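Local coordinates for RagB/SusD family nutrient uptake outer membrane protein (Bacteroides thetaiotaomicron, PDB 7KV2), which probably binds beta-glucan at the outer membrane surface as a SusD-family glycan-binding protein, in support of glycan uptake by the gut bacterium, at residues Y221-E226 / R401-S406; E246-P251 / E407-A412; Y154-W159 / A225-Y230. All blocks are in the same frame, centred on the assembly; numbering follows the deposited sequence.

Contact 1 of 3, residues Y221-E226 / R401-S406. With NA (sodium ion), chain G; EDO (1,2-ethanediol), chain E.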
loop_
_atom_site.group_PDB
_atom_site.type_symbol
_atom_site.label_atom_id
_atom_site.label_comp_id
_atom_site.label_asym_id
_atom_site.label_seq_id
_atom_site.Cartn_x
_atom_site.Cartn_y
_atom_site.Cartn_z
ATOM N N TYR A 221 -9.930 11.282 -5.134
ATOM C CA TYR A 221 -11.163 10.513 -5.423
ATOM C C TYR A 221 -10.979 9.085 -4.914
ATOM O O TYR A 221 -11.877 8.492 -4.280
ATOM C CB TYR A 221 -11.459 10.557 -6.910
ATOM C CG TYR A 221 -12.158 11.809 -7.386
ATOM C CD1 TYR A 221 -12.618 12.798 -6.513
ATOM C CD2 TYR A 221 -12.412 11.966 -8.736
ATOM C CE1 TYR A 221 -13.272 13.931 -6.995
ATOM C CE2 TYR A 221 -13.104 13.067 -9.221
ATOM C CZ TYR A 221 -13.519 14.061 -8.349
ATOM O OH TYR A 221 -14.228 15.123 -8.875
ATOM N N MET A 222 -9.822 8.514 -5.189
ATOM C CA MET A 222 -9.569 7.113 -4.771
ATOM C C MET A 222 -9.446 7.027 -3.240
ATOM O O MET A 222 -9.935 6.050 -2.669
ATOM C CB MET A 222 -8.328 6.543 -5.455
ATOM C CG MET A 222 -8.528 6.313 -6.962
ATOM S SD MET A 222 -9.838 5.133 -7.363
ATOM C CE MET A 222 -8.974 3.585 -7.014
ATOM N N LEU A 223 -8.741 7.959 -2.604
ATOM C CA LEU A 223 -8.609 8.004 -1.128
ATOM C C LEU A 223 -10.003 8.208 -0.488
ATOM O O LEU A 223 -10.325 7.539 0.512
ATOM C CB LEU A 223 -7.613 9.110 -0.775
ATOM C CG LEU A 223 -7.370 9.300 0.717
ATOM C CD1 LEU A 223 -6.928 8.010 1.365
ATOM C CD2 LEU A 223 -6.346 10.400 0.953
ATOM N N TYR A 224 -10.844 9.018 -1.119
ATOM C CA TYR A 224 -12.243 9.276 -0.673
ATOM C C TYR A 224 -13.014 7.945 -0.712
ATOM O O TYR A 224 -13.563 7.491 0.321
ATOM C CB TYR A 224 -12.839 10.406 -1.514
ATOM C CG TYR A 224 -14.294 10.695 -1.226
ATOM C CD1 TYR A 224 -15.300 9.907 -1.750
ATOM C CD2 TYR A 224 -14.652 11.725 -0.369
ATOM C CE1 TYR A 224 -16.641 10.185 -1.509
ATOM C CE2 TYR A 224 -15.989 12.001 -0.103
ATOM C CZ TYR A 224 -16.985 11.239 -0.675
ATOM O OH TYR A 224 -18.295 11.493 -0.393
ATOM N N ALA A 225 -12.986 7.245 -1.856
ATOM C CA ALA A 225 -13.694 5.952 -2.016
ATOM C C ALA A 225 -13.170 4.947 -0.986
ATOM O O ALA A 225 -13.994 4.177 -0.388
ATOM C CB ALA A 225 -13.531 5.433 -3.430
ATOM N N GLU A 226 -11.851 4.936 -0.790
ATOM C CA GLU A 226 -11.176 4.027 0.156
ATOM C C GLU A 226 -11.760 4.208 1.563
ATOM O O GLU A 226 -12.206 3.192 2.163
ATOM C CB GLU A 226 -9.674 4.238 0.198
ATOM C CG GLU A 226 -9.000 3.307 1.204
ATOM C CD GLU A 226 -7.480 3.252 1.178
ATOM O OE1 GLU A 226 -6.838 3.748 0.202
ATOM O OE2 GLU A 226 -6.946 2.762 2.153
ATOM N N ARG A 401 3.037 0.882 -5.922
ATOM C CA ARG A 401 1.746 1.251 -6.558
ATOM C C ARG A 401 0.673 1.381 -5.461
ATOM O O ARG A 401 0.434 0.432 -4.736
ATOM C CB ARG A 401 1.371 0.222 -7.613
ATOM C CG ARG A 401 2.111 0.399 -8.938
ATOM C CD ARG A 401 3.610 0.115 -8.841
ATOM N NE ARG A 401 4.159 -0.068 -10.196
ATOM C CZ ARG A 401 5.450 -0.238 -10.472
ATOM N NH1 ARG A 401 6.358 -0.218 -9.512
ATOM N NH2 ARG A 401 5.821 -0.396 -11.726
ATOM N N ILE A 402 0.004 2.510 -5.351
ATOM C CA ILE A 402 -1.040 2.743 -4.318
ATOM C C ILE A 402 -2.434 2.557 -4.937
ATOM O O ILE A 402 -3.163 1.667 -4.467
ATOM C CB ILE A 402 -0.853 4.144 -3.681
ATOM C CG1 ILE A 402 0.549 4.331 -3.090
ATOM C CG2 ILE A 402 -1.941 4.396 -2.656
ATOM C CD1 ILE A 402 0.917 3.279 -2.042
ATOM N N TYR A 403 -2.751 3.315 -6.009
ATOM C CA TYR A 403 -4.061 3.274 -6.709
ATOM C C TYR A 403 -3.851 2.993 -8.194
ATOM O O TYR A 403 -3.072 3.728 -8.890
ATOM C CB TYR A 403 -4.845 4.572 -6.557
ATOM C CG TYR A 403 -5.159 4.881 -5.132
ATOM C CD1 TYR A 403 -5.845 3.969 -4.337
ATOM C CD2 TYR A 403 -4.862 6.128 -4.598
ATOM C CE1 TYR A 403 -6.160 4.259 -3.007
ATOM C CE2 TYR A 403 -5.198 6.426 -3.288
ATOM C CZ TYR A 403 -5.872 5.507 -2.501
ATOM O OH TYR A 403 -6.111 5.823 -1.185
ATOM N N ARG A 404 -4.503 1.919 -8.641
ATOM C CA ARG A 404 -4.493 1.494 -10.058
ATOM C C ARG A 404 -5.928 1.567 -10.566
ATOM O O ARG A 404 -6.859 1.364 -9.783
ATOM C CB ARG A 404 -3.947 0.086 -10.227
ATOM C CG ARG A 404 -2.535 -0.055 -9.677
ATOM C CD ARG A 404 -1.810 -1.309 -10.111
ATOM N NE ARG A 404 -2.236 -2.570 -9.494
ATOM C CZ ARG A 404 -2.994 -3.506 -10.071
ATOM N NH1 ARG A 404 -3.509 -3.334 -11.290
ATOM N NH2 ARG A 404 -3.231 -4.636 -9.429
ATOM N N TYR A 405 -6.072 1.780 -11.860
ATOM C CA TYR A 405 -7.399 1.948 -12.483
ATOM C C TYR A 405 -8.253 0.692 -12.306
ATOM O O TYR A 405 -9.451 0.816 -12.281
ATOM C CB TYR A 405 -7.220 2.265 -13.955
ATOM C CG TYR A 405 -8.478 2.594 -14.720
ATOM C CD1 TYR A 405 -9.148 3.783 -14.528
ATOM C CD2 TYR A 405 -8.918 1.763 -15.730
ATOM C CE1 TYR A 405 -10.248 4.122 -15.311
ATOM C CE2 TYR A 405 -10.016 2.076 -16.509
ATOM C CZ TYR A 405 -10.680 3.260 -16.310
ATOM O OH TYR A 405 -11.730 3.560 -17.133
ATOM N N SER A 406 -7.690 -0.511 -12.221
ATOM C CA SER A 406 -8.528 -1.710 -11.953
ATOM C C SER A 406 -9.276 -1.539 -10.611
ATOM O O SER A 406 -10.405 -2.041 -10.472
ATOM C CB SER A 406 -7.705 -2.953 -12.010
ATOM O OG SER A 406 -6.721 -2.934 -11.004
HETATM NA NA NA G . -10.914 5.922 -18.409
HETATM C C1 EDO E . -3.930 2.192 3.571
HETATM O O1 EDO E . -3.471 1.018 4.219
HETATM C C2 EDO E . -3.803 2.185 2.091
HETATM O O2 EDO E . -3.994 3.440 1.415
HETATM O O HOH W 1 -11.157 5.183 -20.516
#
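Met222 sets its CB over the centre of the Tyr403 ring, 3.5 Å from the ring centroid and only 10° off the normal, a CH-pi contact from the helix onto the strand. Ile402 CG2 covers the opposite face, so the phenol is clamped between two aliphatic groups. Beyond CB the methionine chain bends twice, bringing CE over toward Arg404 O. At the far end of the ring Leu223 crowds the hydroxyl, its CD1 3.5 Å from Tyr403 OH. Ile402 and Tyr403 form a classic beta bulge opposite Phe275, in the two-stranded antiparallel sheet of 273-277 and 400-404; strand segment 401-404 runs at 90° to helix segment 221-226.

Toward the partly exposed side the packing gives way to polar contacts. Tyr403 OH donates to Glu226 OE1 at 2.6 Å, reaching it from the anti side and 28° out of the carboxylate plane. A 1,2-ethanediol, probably from the crystallisation liquor, also donates to that oxygen, through O2, while Lys160 forms a salt bridge with Glu226 OE2. A phenylalanine in place of Tyr403 would probably leave Glu226 OE1 without its phenolic donor. Beyond the bulge, Tyr405 OH binds the sodium ion at 2.8 Å.

Contact 2 of 3, residues E246-P251 / E407-A412. With NA (sodium ion), chain G.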
loop_
_atom_site.group_PDB
_atom_site.type_symbol
_atom_site.label_atom_id
_atom_site.label_comp_id
_atom_site.label_asym_id
_atom_site.label_seq_id
_atom_site.Cartn_x
_atom_site.Cartn_y
_atom_site.Cartn_z
ATOM N N GLU A 246 -16.062 9.612 -12.892
ATOM C CA GLU A 246 -15.279 10.728 -13.489
ATOM C C GLU A 246 -13.914 10.215 -13.960
ATOM O O GLU A 246 -13.494 10.572 -15.054
ATOM C CB GLU A 246 -15.105 11.849 -12.470
ATOM C CG GLU A 246 -16.352 12.691 -12.325
ATOM C CD GLU A 246 -16.185 13.884 -11.413
ATOM O OE1 GLU A 246 -15.052 14.356 -11.283
ATOM O OE2 GLU A 246 -17.198 14.319 -10.813
ATOM N N ILE A 247 -13.259 9.375 -13.152
ATOM C CA ILE A 247 -11.963 8.734 -13.534
ATOM C C ILE A 247 -12.209 7.830 -14.735
ATOM O O ILE A 247 -11.402 7.842 -15.687
ATOM C CB ILE A 247 -11.354 7.956 -12.343
ATOM C CG1 ILE A 247 -11.024 8.870 -11.171
ATOM C CG2 ILE A 247 -10.114 7.188 -12.816
ATOM C CD1 ILE A 247 -10.617 8.165 -9.909
ATOM N N ILE A 248 -13.281 7.034 -14.705
ATOM C CA ILE A 248 -13.601 6.099 -15.809
ATOM C C ILE A 248 -13.846 6.921 -17.082
ATOM O O ILE A 248 -13.388 6.486 -18.152
ATOM C CB ILE A 248 -14.779 5.173 -15.436
ATOM C CG1 ILE A 248 -14.352 4.114 -14.406
ATOM C CG2 ILE A 248 -15.381 4.524 -16.656
ATOM C CD1 ILE A 248 -15.520 3.449 -13.699
ATOM N N SER A 249 -14.511 8.071 -16.997
ATOM C CA SER A 249 -14.778 8.913 -18.191
ATOM C C SER A 249 -13.476 9.515 -18.735
ATOM O O SER A 249 -13.420 9.778 -19.930
ATOM C CB SER A 249 -15.779 10.016 -17.896
ATOM O OG SER A 249 -17.031 9.458 -17.539
ATOM N N SER A 250 -12.455 9.756 -17.909
ATOM C CA SER A 250 -11.176 10.311 -18.395
ATOM C C SER A 250 -10.555 9.376 -19.420
ATOM O O SER A 250 -10.321 8.183 -19.151
ATOM C CB SER A 250 -10.188 10.569 -17.278
ATOM O OG SER A 250 -8.939 10.962 -17.861
ATOM N N PRO A 251 -10.130 9.913 -20.584
ATOM C CA PRO A 251 -9.348 9.126 -21.524
ATOM C C PRO A 251 -7.916 8.947 -20.997
ATOM O O PRO A 251 -7.186 8.235 -21.621
ATOM C CB PRO A 251 -9.354 9.976 -22.809
ATOM C CG PRO A 251 -9.479 11.391 -22.301
ATOM C CD PRO A 251 -10.317 11.307 -21.039
ATOM N N GLU A 407 -8.702 -0.801 -9.659
ATOM C CA GLU A 407 -9.375 -0.516 -8.390
ATOM C C GLU A 407 -10.524 0.462 -8.608
ATOM O O GLU A 407 -11.587 0.289 -7.940
ATOM C CB GLU A 407 -8.411 0.025 -7.347
ATOM C CG GLU A 407 -9.043 -0.030 -5.982
ATOM C CD GLU A 407 -8.179 0.246 -4.775
ATOM O OE1 GLU A 407 -6.985 0.608 -4.933
ATOM O OE2 GLU A 407 -8.761 0.124 -3.634
ATOM N N THR A 408 -10.330 1.451 -9.480
ATOM C CA THR A 408 -11.424 2.360 -9.870
ATOM C C THR A 408 -12.610 1.530 -10.400
ATOM O O THR A 408 -13.734 1.766 -9.985
ATOM C CB THR A 408 -10.947 3.345 -10.942
ATOM O OG1 THR A 408 -9.750 3.992 -10.530
ATOM C CG2 THR A 408 -11.999 4.391 -11.220
ATOM N N LEU A 409 -12.361 0.641 -11.356
ATOM C CA LEU A 409 -13.412 -0.174 -12.015
ATOM C C LEU A 409 -14.109 -1.079 -10.984
ATOM O O LEU A 409 -15.368 -1.153 -10.989
ATOM C CB LEU A 409 -12.793 -0.992 -13.151
ATOM C CG LEU A 409 -12.338 -0.242 -14.410
ATOM C CD1 LEU A 409 -11.516 -1.155 -15.294
ATOM C CD2 LEU A 409 -13.499 0.322 -15.213
ATOM N N LEU A 410 -13.351 -1.751 -10.124
ATOM C CA LEU A 410 -13.936 -2.664 -9.118
ATOM C C LEU A 410 -14.698 -1.845 -8.071
ATOM O O LEU A 410 -15.774 -2.320 -7.624
ATOM C CB LEU A 410 -12.821 -3.532 -8.545
ATOM C CG LEU A 410 -12.250 -4.524 -9.559
ATOM C CD1 LEU A 410 -11.088 -5.345 -8.997
ATOM C CD2 LEU A 410 -13.314 -5.473 -10.073
ATOM N N ASN A 411 -14.167 -0.701 -7.645
ATOM C CA ASN A 411 -14.872 0.215 -6.693
ATOM C C ASN A 411 -16.253 0.595 -7.280
ATOM O O ASN A 411 -17.274 0.476 -6.559
ATOM C CB ASN A 411 -14.091 1.506 -6.440
ATOM C CG ASN A 411 -12.923 1.405 -5.478
ATOM O OD1 ASN A 411 -12.685 0.368 -4.864
ATOM N ND2 ASN A 411 -12.203 2.505 -5.325
ATOM N N ALA A 412 -16.283 1.024 -8.555
ATOM C CA ALA A 412 -17.532 1.420 -9.254
ATOM C C ALA A 412 -18.481 0.211 -9.336
ATOM O O ALA A 412 -19.639 0.341 -8.981
ATOM C CB ALA A 412 -17.220 1.994 -10.610
HETATM NA NA NA G . -10.914 5.922 -18.409
HETATM O O HOH W 1 -11.157 5.183 -20.516
#
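Ile248 reaches across to helix 405-417 with its long branch, and Ile247 beside it offers its CG2 methyl; the direct contact is entirely apolar, with no hydrogen bond between the segments. Ile247 CG2 lies 3.7 Å from Thr408 CG2. The threonine methyl stands anti to its own backbone nitrogen, which turns it to the isoleucines and leaves OG1 beside the chain nitrogen. In Ile248, CG1 anti to the carbonyl carbon (chi1 -73°) and the extended branch beyond it bring CD1 to 3.8 Å from Ala412 CB. Ile248 CG1 itself rests 4.0 Å from Leu409 CD2. Ala412, one turn on from Thr408, meets the isoleucine's end methyl with its CB.

The second kind of interaction is metal binding, at the C-terminal end of helix 237-249. Ile248 O and Ser250 O each hold the sodium ion at 2.5 Å, and a water sits closer, its O 2.2 Å from the sodium. Tyr253 O and Tyr405 OH complete the protein ligands, so the ion ties the end of helix 237-249 to Tyr405.

Around this seam, Met222 of helix 217-231 packs on Thr408, and Tyr428 of helix 425-435 touches Ile248, Leu409 and Ala412.

Contact 3 of 3, residues Y154-W159 / A225-Y230. With EDO (1,2-ethanediol), chain E.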
loop_
_atom_site.group_PDB
_atom_site.type_symbol
_atom_site.label_atom_id
_atom_site.label_comp_id
_atom_site.label_asym_id
_atom_site.label_seq_id
_atom_site.Cartn_x
_atom_site.Cartn_y
_atom_site.Cartn_z
ATOM N N TYR A 154 -1.883 10.298 5.443
ATOM C CA TYR A 154 -1.080 9.852 6.600
ATOM C C TYR A 154 -2.004 9.407 7.753
ATOM O O TYR A 154 -1.674 8.399 8.436
ATOM C CB TYR A 154 -0.110 10.959 7.000
ATOM C CG TYR A 154 0.952 11.319 6.003
ATOM C CD1 TYR A 154 1.878 10.367 5.577
ATOM C CD2 TYR A 154 1.126 12.622 5.575
ATOM C CE1 TYR A 154 2.920 10.709 4.738
ATOM C CE2 TYR A 154 2.141 12.964 4.699
ATOM C CZ TYR A 154 3.043 12.004 4.270
ATOM O OH TYR A 154 4.093 12.313 3.442
ATOM N N TYR A 155 -3.109 10.136 8.008
ATOM C CA TYR A 155 -4.090 9.750 9.060
ATOM C C TYR A 155 -4.744 8.408 8.708
ATOM O O TYR A 155 -5.008 7.632 9.598
ATOM C CB TYR A 155 -5.171 10.813 9.273
ATOM C CG TYR A 155 -4.740 11.855 10.269
ATOM C CD1 TYR A 155 -4.421 11.474 11.554
ATOM C CD2 TYR A 155 -4.664 13.199 9.955
ATOM C CE1 TYR A 155 -3.998 12.385 12.507
ATOM C CE2 TYR A 155 -4.255 14.127 10.907
ATOM C CZ TYR A 155 -3.906 13.722 12.179
ATOM O OH TYR A 155 -3.493 14.610 13.144
ATOM N N ASN A 156 -4.911 8.113 7.421
ATOM C CA ASN A 156 -5.494 6.851 6.953
ATOM C C ASN A 156 -4.579 5.699 7.386
ATOM O O ASN A 156 -5.102 4.639 7.763
ATOM C CB ASN A 156 -5.728 6.910 5.437
ATOM C CG ASN A 156 -6.405 5.664 4.952
ATOM O OD1 ASN A 156 -7.467 5.295 5.477
ATOM N ND2 ASN A 156 -5.788 5.014 3.957
ATOM N N TRP A 157 -3.258 5.882 7.385
ATOM C CA TRP A 157 -2.342 4.795 7.800
ATOM C C TRP A 157 -2.673 4.464 9.279
ATOM O O TRP A 157 -2.819 3.300 9.636
ATOM C CB TRP A 157 -0.894 5.246 7.669
ATOM C CG TRP A 157 -0.301 5.259 6.282
ATOM C CD1 TRP A 157 -0.821 4.750 5.134
ATOM C CD2 TRP A 157 1.000 5.766 5.946
ATOM N NE1 TRP A 157 0.067 4.916 4.101
ATOM C CE2 TRP A 157 1.197 5.517 4.568
ATOM C CE3 TRP A 157 2.023 6.383 6.670
ATOM C CZ2 TRP A 157 2.348 5.911 3.898
ATOM C CZ3 TRP A 157 3.199 6.718 6.014
ATOM C CH2 TRP A 157 3.357 6.465 4.642
ATOM N N VAL A 158 -2.751 5.473 10.144
ATOM C CA VAL A 158 -2.991 5.193 11.593
ATOM C C VAL A 158 -4.457 4.878 11.863
ATOM O O VAL A 158 -4.693 4.060 12.759
ATOM C CB VAL A 158 -2.417 6.280 12.519
ATOM C CG1 VAL A 158 -0.915 6.129 12.682
ATOM C CG2 VAL A 158 -2.766 7.683 12.066
ATOM N N TRP A 159 -5.386 5.453 11.122
ATOM C CA TRP A 159 -6.837 5.166 11.243
ATOM C C TRP A 159 -7.076 3.674 10.983
ATOM O O TRP A 159 -7.751 2.975 11.804
ATOM C CB TRP A 159 -7.635 6.060 10.311
ATOM C CG TRP A 159 -9.117 5.840 10.283
ATOM C CD1 TRP A 159 -9.995 6.012 11.322
ATOM C CD2 TRP A 159 -9.907 5.429 9.155
ATOM N NE1 TRP A 159 -11.269 5.741 10.914
ATOM C CE2 TRP A 159 -11.246 5.350 9.593
ATOM C CE3 TRP A 159 -9.616 5.081 7.829
ATOM C CZ2 TRP A 159 -12.280 4.987 8.742
ATOM C CZ3 TRP A 159 -10.637 4.721 6.980
ATOM C CH2 TRP A 159 -11.965 4.698 7.425
ATOM N N ALA A 225 -12.986 7.245 -1.856
ATOM C CA ALA A 225 -13.694 5.952 -2.016
ATOM C C ALA A 225 -13.170 4.947 -0.986
ATOM O O ALA A 225 -13.994 4.177 -0.388
ATOM C CB ALA A 225 -13.531 5.433 -3.430
ATOM N N GLU A 226 -11.851 4.936 -0.790
ATOM C CA GLU A 226 -11.176 4.027 0.156
ATOM C C GLU A 226 -11.760 4.208 1.563
ATOM O O GLU A 226 -12.206 3.192 2.163
ATOM C CB GLU A 226 -9.674 4.238 0.198
ATOM C CG GLU A 226 -9.000 3.307 1.204
ATOM C CD GLU A 226 -7.480 3.252 1.178
ATOM O OE1 GLU A 226 -6.838 3.748 0.202
ATOM O OE2 GLU A 226 -6.946 2.762 2.153
ATOM N N ILE A 227 -11.759 5.427 2.090
ATOM C CA ILE A 227 -12.151 5.642 3.521
ATOM C C ILE A 227 -13.690 5.516 3.650
ATOM O O ILE A 227 -14.164 4.900 4.652
ATOM C CB ILE A 227 -11.546 6.952 4.073
ATOM C CG1 ILE A 227 -12.184 8.208 3.478
ATOM C CG2 ILE A 227 -10.030 6.971 3.910
ATOM C CD1 ILE A 227 -11.801 9.453 4.206
ATOM N N VAL A 228 -14.447 5.978 2.659
ATOM C CA VAL A 228 -15.938 5.845 2.596
ATOM C C VAL A 228 -16.303 4.362 2.658
ATOM O O VAL A 228 -17.197 3.977 3.469
ATOM C CB VAL A 228 -16.547 6.522 1.360
ATOM C CG1 VAL A 228 -17.973 6.089 1.120
ATOM C CG2 VAL A 228 -16.454 8.032 1.453
ATOM N N MET A 229 -15.601 3.529 1.885
ATOM C CA MET A 229 -15.974 2.103 1.814
ATOM C C MET A 229 -15.494 1.396 3.072
ATOM O O MET A 229 -16.246 0.522 3.576
ATOM C CB MET A 229 -15.448 1.450 0.535
ATOM C CG MET A 229 -16.140 2.009 -0.688
ATOM S SD MET A 229 -15.327 1.563 -2.270
ATOM C CE MET A 229 -15.960 -0.100 -2.390
ATOM N N TYR A 230 -14.333 1.752 3.616
ATOM C CA TYR A 230 -13.849 1.047 4.827
ATOM C C TYR A 230 -14.781 1.379 6.018
ATOM O O TYR A 230 -14.942 0.552 6.911
ATOM C CB TYR A 230 -12.412 1.392 5.191
ATOM C CG TYR A 230 -11.856 0.445 6.223
ATOM C CD1 TYR A 230 -11.697 -0.900 5.934
ATOM C CD2 TYR A 230 -11.540 0.862 7.502
ATOM C CE1 TYR A 230 -11.238 -1.797 6.884
ATOM C CE2 TYR A 230 -11.053 -0.017 8.458
ATOM C CZ TYR A 230 -10.930 -1.363 8.155
ATOM O OH TYR A 230 -10.438 -2.249 9.066
HETATM C C1 EDO E . -3.930 2.192 3.571
HETATM O O1 EDO E . -3.471 1.018 4.219
HETATM C C2 EDO E . -3.803 2.185 2.091
HETATM O O2 EDO E . -3.994 3.440 1.415
#
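Asn156 and Glu226 face each other with their amide and carboxylate planes nearly perpendicular. The bond from Asn156 ND2 to Glu226 OE2 is 3.1 Å long and fairly straight, with 159° at the hydrogen. The acceptor lies close to the amide plane, yet the nitrogen comes down on the carboxylate from above, 65° out of its plane. Lys160, the other partner of OE2, sits on the same helix as Asn156, whereas the acid's second oxygen, OE1, is held by Tyr403 OH. With CG anti to the backbone nitrogen the asparagine amide is brought across, and its rotation about CB-CG points ND2 to the acid and OD1 to Ile227. There OD1 meets only the CG2 methyl across the contact, at 3.4 Å, and this buried oxygen has no hydrogen-bonding partner in the model.

One turn further along, Trp159 stretches its indole toward the other helix at about a right angle to Ile227. CZ3 packs 3.8 Å from Ile227 CB, and the neighbouring corner, CH2, has Ile227 O at the ring edge, near its plane, 3.5 Å away. The indole NH is used elsewhere, bonded to Ala183 O. Tyr230 turns its edge to the indole in an offset edge-to-face pair, the planes nearly perpendicular and its centroid 5.6 Å from that of the six-membered ring.

The two short helical segments run in roughly the same direction, at 26°, with their axes 11.8 Å apart, a spacing bridged by Trp159, Glu226 and Asn156. Helix 183-200 lines the seam, Met190 touching both Asn156 and Ile227 and Leu186 touching Trp159. Helix 110-130 packs against Val158 of helix 137-162, while helix 463-469 meets Tyr230 through Trp465, whose ring abuts the tyrosine, and through Ile468 and Arg469.

In the fold
Helix 217-231 is common to contacts 1 and 3, which share Ala225 and Glu226 and have centres about 11 Å apart; helix 405-417 joins contacts 1 and 2, about 9 Å apart. Contacts 2 and 3 have centres about 19 Å apart, linked by Asn411 packing on Ala225. Along the chain contact 1 begins on the helix where contact 3 ends, contact 3 closes before contact 2 opens, and the segments of contacts 1 and 2 alternate. Contact 3 lies within the starch-binding-associating part of the chain, which contact 1 joins to the SusD family part. The consecutive helices 217-231 and 237-249 both pack on helix 405-417, and the sodium ion touches contacts 1 and 2, uniting distant parts of the chain.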